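Local coordinates for KaiC domain-containing protein (Pyrococcus horikoshii, PDB 2ZTS) that probably binds ATP as a KaiC-like member of the P-loop NTPase clan and holds ADP and magnesium in its nucleotide site, at residues C[65-70]-C[148-153]; C[155-160]-C[190-195]; C[11-14]-C[19-22]; C[50-55]-C[86-91]. One frame throughout, in Å; residues are numbered along the deposited sequence.

Overall arrangement
Along the chain contact 3 closes first, then contacts 4 and 1 interleave, and contact 2 comes last. They form two touching pairs. Contacts 3 and 4, with centres about 18 Å apart, meet where Val-12 and Ser-14 pack on Phe-50 of helix 43-58, which follows the ADP-binding loop and packs on the central mixed sheet. Strand 62-66 of contact 1 belongs to that sheet. Contacts 1 and 2, with centres about 13 Å apart, meet where Ala-148 packs against Tyr-192 and Ile-157. The centres of contacts 1 and 3 lie about 29 Å apart, on opposite sides of the chain's centre. Contacts 1 and 2 also reach neighbouring subunits of the six-chain assembly; contacts 3 and 4 do not.

Contact 1. Residues C[65-70]-C[148-153]; sequences VTLEER and ALRLEE
Leu-67 meets Arg-150 in two places: its backbone carbonyl oxygen lies over a face of the guanidinium, and its side chain rests beside the aliphatic part of the arginine. Leu-67 O is 3.1 Å from Arg-150 NH1 and 3.3 Å from Arg-150 CZ. Because the oxygen comes from above the flat group, no N-H points at it, and any attraction is probably that of a carbonyl dipole for the cation. NH1 spends its hydrogen bond on the backbone oxygen of Ser-146, one turn earlier in the chain, which helps fix how the group is turned. The arginine gets there with its chain extended from CG to NE, while CG sits beside the backbone N (chi1 -75°).

The close-packed part belongs to Leu-67. Its CG stands 4.2 Å from Arg-150 CD, and the side chain also touches Phe-123, Ser-146 and Ile-147. This is the end of strand 62-66, within the parallel part of the P-loop NTPase sheet; Leu-67 shares a backbone hydrogen bond with Asp-142 of adjacent strand 138-142, a residue seen to bind magnesium in this protein, though not in this chain. In the turn just after the strand, Thr-66 OG1 accepts from Glu-69 N at 3.2 Å, an ST motif.

The other side is looser. Arg-150 is partly exposed, and Leu-162 of a neighbouring subunit also packs on it. Glu-68 points away from 148-153; its OE2 stays 7.0 Å from Arg-150 NH1, opposite charges without contact, and is hydrogen-bonded instead to Ser-143 OG.

Contact 2. Residues C[155-160]-C[190-195]; sequences RKIREV and SRYGIE
Arg-158 and Ile-194 meet through aliphatic carbon. At the root of the arginine, CB lies 3.8 Å from Ile-194 CD1; one bond further, CG is still 4.1 Å from that methyl. The chain then bends about CG-CD (chi3 69°) and leads away from 190-195, into a neighbouring subunit, where NH1 is hydrogen-bonded to the backbone oxygens of Leu-149 and Leu-151 and NH2 to that of Glu-152.

Beside this pair, Ile-157 presses its CG2 methyl onto the face of Tyr-192, a CH-pi contact 4.0 Å from the ring centroid and 16° off the normal. The opposite face is covered by Arg-191 CG, 3.7 Å above the ring centre, leaving the tyrosine sandwiched between two aliphatic groups. Its OH accepts from Arg-191 NE at 2.9 Å, nearly straight (164°) and close to the guanidinium plane, and is also hydrogen-bonded to Glu-154. An alanine in place of Tyr-192 would probably leave Arg-191 NE and Glu-154 without this shared hydroxyl and open a gap under the Ile-157 methyl.

The contact thus joins the start of helix 157-171 to the loop between strands 174-179 and 201-209. Across the two segments it relies on dispersion and CH-pi packing, while the polar ends of the same side chains bind the loop to Glu-154 and one subunit to the next.

Contact 3. Residues C[11-14]-C[19-22]; sequences RVKS and FDEL
Asp-20 faces Lys-13 and Ser-14, OD1 serving mainly the serine and OD2 the lysine. OD1 takes two donors from the serine: the backbone N of Ser-14 approaches on the syn lone pair at 3.0 Å (153° at the hydrogen), whereas Ser-14 OG reaches the same OD1 at 2.9 Å from 40° above the carboxylate plane. OD2 uses its anti lone pair for a salt bridge to Lys-13 NZ, 2.7 Å away. The lysine side chain crosses the aspartate at about a right angle, and bends at chi2, chi3 and chi4 curl it round so that NZ comes to the outer side of OD2, away from OD1. Three donors therefore hold the carboxylate against turning. A leucine in place of Asp-20 would probably leave the Ser-14 amide and the Lys-13 ammonium without their acceptor and let the turn between the segments slacken.

Ser-14 OG is also hydrogen-bonded to Ile-16 N. It lies at the edge of the Phe-19 ring, near its plane and 3.6 Å from CD2.

The pairing closes a short turn between strand 11-12 and the 3-10 segment 20-22, ahead of strand 27-28, which pairs antiparallel with 11-12. Phe-19 packs on Phe-27 and on Val-218 of strand 214-223 and meets Phe-46 edge-to-face, while Val-12 and Lys-13 lean on Phe-50 and Tyr-58, so that the turn is seated against helix 43-58.

Contact 4. Residues C[50-55]-C[86-91]; sequences FIYKGA and EKYEKE
Tyr-88 reaches across from helix 85-90 to helix 43-58, where Tyr-52 and Ala-55 lie along two sides of its ring. Tyr-52 has CG anti to its own nitrogen (chi1 -175°), which carries the phenol out from its helix until the hydroxyl end comes up to Tyr-88. Its OH lies at the edge of the Tyr-88 ring, near the plane and 3.6 Å from CE2. The pair is oblique, and the rings touch where CE1 of Tyr-52 comes within 3.7 Å of CD2 of Tyr-88; the planes stand almost perpendicular, at 88°, with centroids 5.5 Å apart.

Tyr-88 takes the other common conformer, CG beside the backbone N and opposite the carbonyl carbon (chi1 -67°). This directs the ring at Ala-55, whose CB is 4.4 Å from CD1, a loose approach; the small alanine is consistent with the helices coming nearest here, the CA atoms of Ala-55 and Tyr-88 being 7.3 Å apart.

The Tyr-52 hydroxyl finds its hydrogen bond at the backbone N of Asp-84, and its ring stacks with Trp-83, so the phenol is held from the connection leading into helix 85-90. Ile-94 of strand 94-97 touches Tyr-52, Ala-55 and Tyr-88 alike, closing the apolar cluster at the sheet edge. Such layering of helices on the parallel part of a mixed sheet is that of the P-loop NTPase fold, in which helix 43-58 starts at the Walker A lysine, Lys-43, beside bound ADP.

Contact 1. Residues C[65-70]-C[148-153]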
loop_
_atom_site.group_PDB
_atom_site.type_symbol
_atom_site.label_atom_id
_atom_site.label_comp_id
_atom_site.label_asym_id
_atom_site.label_seq_id
_atom_site.Cartn_x
_atom_site.Cartn_y
_atom_site.Cartn_z
ATOM N N VAL C 65 19.046 18.136 22.832
ATOM C CA VAL C 65 18.153 19.011 22.083
ATOM C C VAL C 65 16.820 18.289 22.045
ATOM O O VAL C 65 16.795 17.127 21.663
ATOM C CB VAL C 65 18.627 19.192 20.678
ATOM C CG1 VAL C 65 17.687 20.029 19.872
ATOM C CG2 VAL C 65 20.091 19.710 20.638
ATOM N N THR C 66 15.724 18.958 22.427
ATOM C CA THR C 66 14.410 18.401 22.302
ATOM C C THR C 66 13.350 19.320 21.706
ATOM O O THR C 66 13.219 20.460 22.084
ATOM C CB THR C 66 13.959 17.814 23.677
ATOM O OG1 THR C 66 12.578 17.431 23.625
ATOM C CG2 THR C 66 14.113 18.775 24.823
ATOM N N LEU C 67 12.611 18.805 20.728
ATOM C CA LEU C 67 11.425 19.484 20.198
ATOM C C LEU C 67 10.175 18.635 20.465
ATOM O O LEU C 67 9.077 18.933 20.008
ATOM C CB LEU C 67 11.667 19.746 18.681
ATOM C CG LEU C 67 12.099 21.119 18.123
ATOM C CD1 LEU C 67 12.275 22.263 19.121
ATOM C CD2 LEU C 67 13.298 20.995 17.244
ATOM N N GLU C 68 10.340 17.538 21.198
ATOM C CA GLU C 68 9.221 16.705 21.653
ATOM C C GLU C 68 8.589 17.238 22.950
ATOM O O GLU C 68 7.414 17.041 23.260
ATOM C CB GLU C 68 9.746 15.299 21.947
ATOM C CG GLU C 68 10.298 14.531 20.745
ATOM C CD GLU C 68 9.333 13.471 20.146
ATOM O OE1 GLU C 68 8.397 13.019 20.872
ATOM O OE2 GLU C 68 9.547 13.059 18.960
ATOM N N GLU C 69 9.390 17.876 23.776
ATOM C CA GLU C 69 8.846 18.362 25.039
ATOM C C GLU C 69 9.612 19.611 25.515
ATOM O O GLU C 69 10.589 20.026 24.886
ATOM C CB GLU C 69 8.894 17.219 26.065
ATOM C CG GLU C 69 10.276 16.722 26.396
ATOM C CD GLU C 69 10.270 15.424 27.183
ATOM O OE1 GLU C 69 9.448 15.330 28.118
ATOM O OE2 GLU C 69 11.081 14.509 26.845
ATOM N N ARG C 70 9.199 20.217 26.618
ATOM C CA ARG C 70 9.994 21.344 27.072
ATOM C C ARG C 70 11.064 20.898 28.107
ATOM O O ARG C 70 11.011 19.778 28.624
ATOM C CB ARG C 70 9.156 22.646 27.342
ATOM C CG ARG C 70 8.118 22.700 28.438
ATOM C CD ARG C 70 6.682 22.551 27.988
ATOM N NE ARG C 70 5.761 23.392 28.730
ATOM C CZ ARG C 70 5.085 23.067 29.826
ATOM N NH1 ARG C 70 5.184 21.873 30.419
ATOM N NH2 ARG C 70 4.272 23.986 30.337
ATOM N N ALA C 148 10.425 17.657 11.739
ATOM C CA ALA C 148 9.706 17.588 10.507
ATOM C C ALA C 148 8.285 18.086 10.654
ATOM O O ALA C 148 7.793 18.808 9.768
ATOM C CB ALA C 148 9.708 16.115 9.942
ATOM N N LEU C 149 7.624 17.694 11.742
ATOM C CA LEU C 149 6.232 18.089 11.934
ATOM C C LEU C 149 6.098 19.579 12.110
ATOM O O LEU C 149 5.008 20.083 11.936
ATOM C CB LEU C 149 5.601 17.391 13.132
ATOM C CG LEU C 149 5.486 15.861 12.889
ATOM C CD1 LEU C 149 5.179 15.165 14.175
ATOM C CD2 LEU C 149 4.415 15.570 11.798
ATOM N N ARG C 150 7.182 20.278 12.462
ATOM C CA ARG C 150 7.131 21.753 12.621
ATOM C C ARG C 150 7.444 22.554 11.386
ATOM O O ARG C 150 7.328 23.781 11.381
ATOM C CB ARG C 150 8.006 22.227 13.803
ATOM C CG ARG C 150 7.391 21.945 15.120
ATOM C CD ARG C 150 8.333 21.988 16.373
ATOM N NE ARG C 150 7.515 21.846 17.588
ATOM C CZ ARG C 150 7.052 20.681 18.098
ATOM N NH1 ARG C 150 7.362 19.511 17.537
ATOM N NH2 ARG C 150 6.299 20.684 19.215
ATOM N N LEU C 151 7.829 21.889 10.314
ATOM C CA LEU C 151 8.170 22.612 9.110
ATOM C C LEU C 151 6.891 22.987 8.337
ATOM O O LEU C 151 5.782 22.390 8.519
ATOM C CB LEU C 151 9.107 21.774 8.222
ATOM C CG LEU C 151 10.331 21.088 8.844
ATOM C CD1 LEU C 151 10.809 20.147 7.814
ATOM C CD2 LEU C 151 11.432 22.051 9.233
ATOM N N GLU C 152 7.047 23.993 7.490
ATOM C CA GLU C 152 5.999 24.407 6.555
ATOM C C GLU C 152 5.550 23.186 5.783
ATOM O O GLU C 152 4.366 22.897 5.641
ATOM C CB GLU C 152 6.574 25.453 5.548
ATOM C CG GLU C 152 5.813 26.759 5.439
ATOM C CD GLU C 152 5.805 27.383 4.026
ATOM O OE1 GLU C 152 6.219 26.747 3.002
ATOM O OE2 GLU C 152 5.348 28.534 3.951
ATOM N N GLU C 153 6.531 22.457 5.255
ATOM C CA GLU C 153 6.270 21.293 4.445
ATOM C C GLU C 153 7.077 20.120 5.047
ATOM O O GLU C 153 8.306 20.153 5.066
ATOM C CB GLU C 153 6.668 21.592 2.983
ATOM C CG GLU C 153 5.571 22.228 2.108
ATOM C CD GLU C 153 6.108 22.705 0.731
ATOM O OE1 GLU C 153 6.531 21.857 -0.113
ATOM O OE2 GLU C 153 6.121 23.952 0.495
#

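Contact 2. Residues C[155-160]-C[190-195]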
loop_
_atom_site.group_PDB
_atom_site.type_symbol
_atom_site.label_atom_id
_atom_site.label_comp_id
_atom_site.label_asym_id
_atom_site.label_seq_id
_atom_site.Cartn_x
_atom_site.Cartn_y
_atom_site.Cartn_z
ATOM N N ARG C 155 7.698 17.068 4.202
ATOM C CA ARG C 155 8.698 16.452 3.334
ATOM C C ARG C 155 10.054 17.204 3.122
ATOM O O ARG C 155 10.961 16.610 2.635
ATOM C CB ARG C 155 8.110 16.139 1.984
ATOM C CG ARG C 155 7.900 17.356 1.051
ATOM C CD ARG C 155 6.955 16.993 -0.136
ATOM N NE ARG C 155 7.204 17.813 -1.322
ATOM C CZ ARG C 155 7.626 17.383 -2.538
ATOM N NH1 ARG C 155 7.884 16.089 -2.801
ATOM N NH2 ARG C 155 7.786 18.293 -3.512
ATOM N N LYS C 156 10.174 18.464 3.501
ATOM C CA LYS C 156 11.463 19.169 3.469
ATOM C C LYS C 156 12.424 18.695 4.549
ATOM O O LYS C 156 13.524 19.173 4.653
ATOM C CB LYS C 156 11.290 20.695 3.589
ATOM C CG LYS C 156 10.252 21.354 2.605
ATOM C CD LYS C 156 10.678 21.326 1.132
ATOM C CE LYS C 156 10.950 22.699 0.564
ATOM N NZ LYS C 156 12.171 22.617 -0.380
ATOM N N ILE C 157 12.004 17.739 5.370
ATOM C CA ILE C 157 12.875 17.077 6.264
ATOM C C ILE C 157 14.057 16.517 5.492
ATOM O O ILE C 157 15.154 16.440 6.012
ATOM C CB ILE C 157 12.113 15.966 7.042
ATOM C CG1 ILE C 157 12.939 15.465 8.247
ATOM C CG2 ILE C 157 11.747 14.821 6.108
ATOM C CD1 ILE C 157 13.464 16.505 9.251
ATOM N N ARG C 158 13.841 16.163 4.232
ATOM C CA ARG C 158 14.927 15.686 3.390
ATOM C C ARG C 158 16.093 16.730 3.363
ATOM O O ARG C 158 17.214 16.418 3.732
ATOM C CB ARG C 158 14.403 15.416 2.003
ATOM C CG ARG C 158 15.447 14.950 1.038
ATOM C CD ARG C 158 14.867 14.340 -0.241
ATOM N NE ARG C 158 14.215 15.353 -1.058
ATOM C CZ ARG C 158 14.767 15.997 -2.078
ATOM N NH1 ARG C 158 16.024 15.740 -2.443
ATOM N NH2 ARG C 158 14.058 16.902 -2.744
ATOM N N GLU C 159 15.772 17.982 3.009
ATOM C CA GLU C 159 16.758 19.073 2.891
ATOM C C GLU C 159 17.296 19.423 4.242
ATOM O O GLU C 159 18.492 19.614 4.408
ATOM C CB GLU C 159 16.127 20.284 2.182
ATOM C CG GLU C 159 15.921 20.076 0.675
ATOM C CD GLU C 159 14.486 19.590 0.315
ATOM O OE1 GLU C 159 13.848 18.784 1.091
ATOM O OE2 GLU C 159 13.985 20.007 -0.766
ATOM N N VAL C 160 16.434 19.391 5.265
ATOM C CA VAL C 160 16.870 19.648 6.630
ATOM C C VAL C 160 17.848 18.581 7.124
ATOM O O VAL C 160 18.873 18.896 7.763
ATOM C CB VAL C 160 15.687 19.816 7.580
ATOM C CG1 VAL C 160 16.128 19.979 8.990
ATOM C CG2 VAL C 160 14.770 21.025 7.147
ATOM N N SER C 190 12.910 3.624 9.614
ATOM C CA SER C 190 12.685 4.993 10.053
ATOM C C SER C 190 11.356 5.549 9.550
ATOM O O SER C 190 10.719 4.954 8.733
ATOM C CB SER C 190 13.777 5.844 9.475
ATOM O OG SER C 190 13.736 5.770 8.065
ATOM N N ARG C 191 11.008 6.739 10.005
ATOM C CA ARG C 191 9.783 7.383 9.638
ATOM C C ARG C 191 9.826 7.812 8.194
ATOM O O ARG C 191 8.838 7.615 7.490
ATOM C CB ARG C 191 9.576 8.639 10.506
ATOM C CG ARG C 191 8.249 9.311 10.233
ATOM C CD ARG C 191 7.798 10.227 11.340
ATOM N NE ARG C 191 6.791 11.149 10.872
ATOM C CZ ARG C 191 5.486 11.058 11.088
ATOM N NH1 ARG C 191 4.940 10.041 11.750
ATOM N NH2 ARG C 191 4.705 11.978 10.543
ATOM N N TYR C 192 10.928 8.445 7.766
ATOM C CA TYR C 192 10.987 9.099 6.424
ATOM C C TYR C 192 11.746 8.330 5.340
ATOM O O TYR C 192 11.578 8.592 4.158
ATOM C CB TYR C 192 11.509 10.566 6.522
ATOM C CG TYR C 192 10.571 11.391 7.326
ATOM C CD1 TYR C 192 9.277 11.661 6.870
ATOM C CD2 TYR C 192 10.938 11.862 8.553
ATOM C CE1 TYR C 192 8.364 12.412 7.676
ATOM C CE2 TYR C 192 10.059 12.560 9.358
ATOM C CZ TYR C 192 8.775 12.842 8.912
ATOM O OH TYR C 192 7.964 13.568 9.759
ATOM N N GLY C 193 12.554 7.362 5.741
ATOM C CA GLY C 193 13.383 6.604 4.781
ATOM C C GLY C 193 14.672 7.303 4.440
ATOM O O GLY C 193 15.340 6.932 3.466
ATOM N N ILE C 194 15.028 8.312 5.230
ATOM C CA ILE C 194 16.162 9.207 4.923
ATOM C C ILE C 194 17.154 9.236 6.106
ATOM O O ILE C 194 18.343 9.373 5.927
ATOM C CB ILE C 194 15.623 10.626 4.633
ATOM C CG1 ILE C 194 14.623 10.611 3.450
ATOM C CG2 ILE C 194 16.723 11.546 4.351
ATOM C CD1 ILE C 194 13.802 11.909 3.280
ATOM N N GLU C 195 16.611 9.186 7.320
ATOM C CA GLU C 195 17.366 9.362 8.522
ATOM C C GLU C 195 18.616 8.461 8.556
ATOM O O GLU C 195 19.667 8.884 9.041
ATOM C CB GLU C 195 16.472 9.053 9.729
ATOM C CG GLU C 195 15.307 9.998 9.904
ATOM C CD GLU C 195 13.993 9.468 9.315
ATOM O OE1 GLU C 195 13.949 9.257 8.091
ATOM O OE2 GLU C 195 13.050 9.206 10.109
#

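Contact 3. Residues C[11-14]-C[19-22]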
loop_
_atom_site.group_PDB
_atom_site.type_symbol
_atom_site.label_atom_id
_atom_site.label_comp_id
_atom_site.label_asym_id
_atom_site.label_seq_id
_atom_site.Cartn_x
_atom_site.Cartn_y
_atom_site.Cartn_z
ATOM N N ARG C 11 36.495 5.138 22.199
ATOM C CA ARG C 11 35.117 4.744 22.439
ATOM C C ARG C 11 34.383 5.524 23.546
ATOM O O ARG C 11 34.845 5.713 24.671
ATOM C CB ARG C 11 35.030 3.224 22.677
ATOM C CG ARG C 11 35.235 2.466 21.362
ATOM C CD ARG C 11 35.001 1.006 21.417
ATOM N NE ARG C 11 35.405 0.379 20.146
ATOM C CZ ARG C 11 34.638 0.248 19.077
ATOM N NH1 ARG C 11 33.383 0.698 19.070
ATOM N NH2 ARG C 11 35.113 -0.338 17.998
ATOM N N VAL C 12 33.162 5.924 23.220
ATOM C CA VAL C 12 32.358 6.709 24.118
ATOM C C VAL C 12 31.443 5.727 24.843
ATOM O O VAL C 12 30.641 5.057 24.213
ATOM C CB VAL C 12 31.646 7.774 23.285
ATOM C CG1 VAL C 12 30.656 8.630 24.130
ATOM C CG2 VAL C 12 32.713 8.609 22.561
ATOM N N LYS C 13 31.582 5.633 26.156
ATOM C CA LYS C 13 30.764 4.733 26.994
ATOM C C LYS C 13 29.309 5.194 27.028
ATOM O O LYS C 13 29.038 6.362 27.247
ATOM C CB LYS C 13 31.274 4.682 28.425
ATOM C CG LYS C 13 32.789 4.254 28.550
ATOM C CD LYS C 13 32.976 2.778 28.689
ATOM C CE LYS C 13 32.533 2.167 30.050
ATOM N NZ LYS C 13 31.847 0.754 29.843
ATOM N N SER C 14 28.388 4.268 26.828
ATOM C CA SER C 14 27.035 4.649 26.447
ATOM C C SER C 14 26.342 5.207 27.651
ATOM O O SER C 14 25.528 6.065 27.546
ATOM C CB SER C 14 26.231 3.449 25.938
ATOM O OG SER C 14 26.027 2.524 26.971
ATOM N N PHE C 19 25.194 -2.607 27.879
ATOM C CA PHE C 19 25.197 -2.226 26.478
ATOM C C PHE C 19 26.557 -2.130 25.823
ATOM O O PHE C 19 26.710 -2.506 24.664
ATOM C CB PHE C 19 24.483 -0.871 26.307
ATOM C CG PHE C 19 24.168 -0.556 24.906
ATOM C CD1 PHE C 19 23.187 -1.292 24.229
ATOM C CD2 PHE C 19 24.830 0.459 24.239
ATOM C CE1 PHE C 19 22.910 -1.049 22.929
ATOM C CE2 PHE C 19 24.524 0.742 22.937
ATOM C CZ PHE C 19 23.555 -0.011 22.269
ATOM N N ASP C 20 27.538 -1.573 26.522
ATOM C CA ASP C 20 28.850 -1.346 25.904
ATOM C C ASP C 20 29.458 -2.637 25.421
ATOM O O ASP C 20 30.095 -2.655 24.395
ATOM C CB ASP C 20 29.823 -0.631 26.851
ATOM C CG ASP C 20 29.394 0.781 27.154
ATOM O OD1 ASP C 20 28.595 1.351 26.375
ATOM O OD2 ASP C 20 29.798 1.390 28.177
ATOM N N GLU C 21 29.233 -3.718 26.147
ATOM C CA GLU C 21 29.718 -5.048 25.738
ATOM C C GLU C 21 29.205 -5.520 24.371
ATOM O O GLU C 21 29.749 -6.452 23.821
ATOM C CB GLU C 21 29.422 -6.149 26.818
ATOM C CG GLU C 21 28.128 -6.051 27.613
ATOM C CD GLU C 21 28.273 -5.497 29.069
ATOM O OE1 GLU C 21 28.197 -4.244 29.269
ATOM O OE2 GLU C 21 28.388 -6.301 30.030
ATOM N N LEU C 22 28.146 -4.901 23.847
ATOM C CA LEU C 22 27.608 -5.242 22.532
ATOM C C LEU C 22 28.350 -4.530 21.409
ATOM O O LEU C 22 28.214 -4.921 20.259
ATOM C CB LEU C 22 26.086 -4.933 22.457
ATOM C CG LEU C 22 25.204 -5.502 23.580
ATOM C CD1 LEU C 22 23.755 -5.231 23.406
ATOM C CD2 LEU C 22 25.428 -6.968 23.728
#

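Contact 4. Residues C[50-55]-C[86-91]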
loop_
_atom_site.group_PDB
_atom_site.type_symbol
_atom_site.label_atom_id
_atom_site.label_comp_id
_atom_site.label_asym_id
_atom_site.label_seq_id
_atom_site.Cartn_x
_atom_site.Cartn_y
_atom_site.Cartn_z
ATOM N N PHE C 50 22.249 8.543 28.082
ATOM C CA PHE C 50 23.512 8.773 27.400
ATOM C C PHE C 50 24.074 10.128 27.801
ATOM O O PHE C 50 25.266 10.224 28.060
ATOM C CB PHE C 50 23.304 8.673 25.873
ATOM C CG PHE C 50 24.469 9.146 24.997
ATOM C CD1 PHE C 50 25.634 8.395 24.870
ATOM C CD2 PHE C 50 24.323 10.209 24.161
ATOM C CE1 PHE C 50 26.638 8.768 24.010
ATOM C CE2 PHE C 50 25.353 10.586 23.264
ATOM C CZ PHE C 50 26.488 9.857 23.195
ATOM N N ILE C 51 23.260 11.181 27.767
ATOM C CA ILE C 51 23.743 12.521 28.086
ATOM C C ILE C 51 24.005 12.644 29.583
ATOM O O ILE C 51 25.064 13.111 30.001
ATOM C CB ILE C 51 22.745 13.613 27.685
ATOM C CG1 ILE C 51 22.547 13.671 26.173
ATOM C CG2 ILE C 51 23.222 15.006 28.145
ATOM C CD1 ILE C 51 23.782 13.960 25.384
ATOM N N TYR C 52 23.042 12.185 30.376
ATOM C CA TYR C 52 23.126 12.320 31.814
ATOM C C TYR C 52 24.269 11.516 32.413
ATOM O O TYR C 52 24.998 12.032 33.259
ATOM C CB TYR C 52 21.866 11.885 32.493
ATOM C CG TYR C 52 21.908 12.144 33.976
ATOM C CD1 TYR C 52 21.768 13.423 34.454
ATOM C CD2 TYR C 52 22.102 11.115 34.892
ATOM C CE1 TYR C 52 21.840 13.698 35.849
ATOM C CE2 TYR C 52 22.163 11.380 36.303
ATOM C CZ TYR C 52 22.028 12.671 36.760
ATOM O OH TYR C 52 22.073 13.004 38.124
ATOM N N LYS C 53 24.388 10.259 32.008
ATOM C CA LYS C 53 25.488 9.429 32.454
ATOM C C LYS C 53 26.821 9.894 31.850
ATOM O O LYS C 53 27.863 9.810 32.485
ATOM C CB LYS C 53 25.272 7.954 32.132
ATOM C CG LYS C 53 24.185 7.303 32.935
ATOM C CD LYS C 53 24.441 7.445 34.439
ATOM C CE LYS C 53 23.691 6.445 35.285
ATOM N NZ LYS C 53 23.768 6.833 36.716
ATOM N N GLY C 54 26.791 10.349 30.617
ATOM C CA GLY C 54 27.966 10.967 30.079
ATOM C C GLY C 54 28.525 12.001 31.067
ATOM O O GLY C 54 29.690 11.941 31.408
ATOM N N ALA C 55 27.683 12.918 31.523
ATOM C CA ALA C 55 28.083 13.987 32.420
ATOM C C ALA C 55 28.429 13.528 33.852
ATOM O O ALA C 55 29.441 13.968 34.418
ATOM C CB ALA C 55 26.991 15.067 32.469
ATOM N N GLU C 86 19.172 19.362 36.385
ATOM C CA GLU C 86 19.484 20.751 36.671
ATOM C C GLU C 86 20.836 20.928 37.410
ATOM O O GLU C 86 21.579 21.887 37.125
ATOM C CB GLU C 86 18.323 21.486 37.302
ATOM C CG GLU C 86 17.971 21.156 38.747
ATOM C CD GLU C 86 16.958 22.158 39.326
ATOM O OE1 GLU C 86 16.686 22.110 40.560
ATOM O OE2 GLU C 86 16.440 22.999 38.539
ATOM N N LYS C 87 21.182 19.974 38.289
ATOM C CA LYS C 87 22.466 20.019 38.985
ATOM C C LYS C 87 23.607 20.158 37.968
ATOM O O LYS C 87 24.483 21.014 38.118
ATOM C CB LYS C 87 22.632 18.774 39.852
ATOM C CG LYS C 87 23.965 18.708 40.621
ATOM C CD LYS C 87 24.230 17.300 41.144
ATOM C CE LYS C 87 25.526 17.231 41.953
ATOM N NZ LYS C 87 26.721 17.577 41.097
ATOM N N TYR C 88 23.585 19.353 36.898
ATOM C CA TYR C 88 24.683 19.394 35.912
ATOM C C TYR C 88 24.589 20.571 34.966
ATOM O O TYR C 88 25.608 21.050 34.489
ATOM C CB TYR C 88 24.848 18.026 35.199
ATOM C CG TYR C 88 25.321 16.968 36.168
ATOM C CD1 TYR C 88 26.668 16.820 36.467
ATOM C CD2 TYR C 88 24.416 16.186 36.846
ATOM C CE1 TYR C 88 27.085 15.910 37.403
ATOM C CE2 TYR C 88 24.812 15.250 37.744
ATOM C CZ TYR C 88 26.154 15.119 38.035
ATOM O OH TYR C 88 26.543 14.150 38.952
ATOM N N GLU C 89 23.382 21.090 34.750
ATOM C CA GLU C 89 23.179 22.335 34.038
ATOM C C GLU C 89 23.853 23.519 34.743
ATOM O O GLU C 89 24.488 24.341 34.081
ATOM C CB GLU C 89 21.678 22.617 33.866
ATOM C CG GLU C 89 21.001 21.758 32.788
ATOM C CD GLU C 89 19.493 21.929 32.778
ATOM O OE1 GLU C 89 18.998 22.753 32.008
ATOM O OE2 GLU C 89 18.808 21.307 33.591
ATOM N N LYS C 90 23.710 23.610 36.072
ATOM C CA LYS C 90 24.301 24.729 36.833
ATOM C C LYS C 90 25.817 24.591 36.780
ATOM O O LYS C 90 26.520 25.590 36.574
ATOM C CB LYS C 90 23.806 24.786 38.283
ATOM C CG LYS C 90 22.307 24.582 38.479
ATOM C CD LYS C 90 21.692 25.534 39.500
ATOM C CE LYS C 90 22.143 25.231 40.928
ATOM N NZ LYS C 90 22.703 26.478 41.599
ATOM N N GLU C 91 26.312 23.349 36.861
ATOM C CA GLU C 91 27.750 23.077 36.651
ATOM C C GLU C 91 28.229 23.228 35.193
ATOM O O GLU C 91 29.387 22.957 34.913
ATOM C CB GLU C 91 28.134 21.668 37.149
ATOM C CG GLU C 91 28.113 21.505 38.661
ATOM C CD GLU C 91 28.162 20.052 39.151
ATOM O OE1 GLU C 91 28.839 19.209 38.517
ATOM O OE2 GLU C 91 27.528 19.769 40.204
#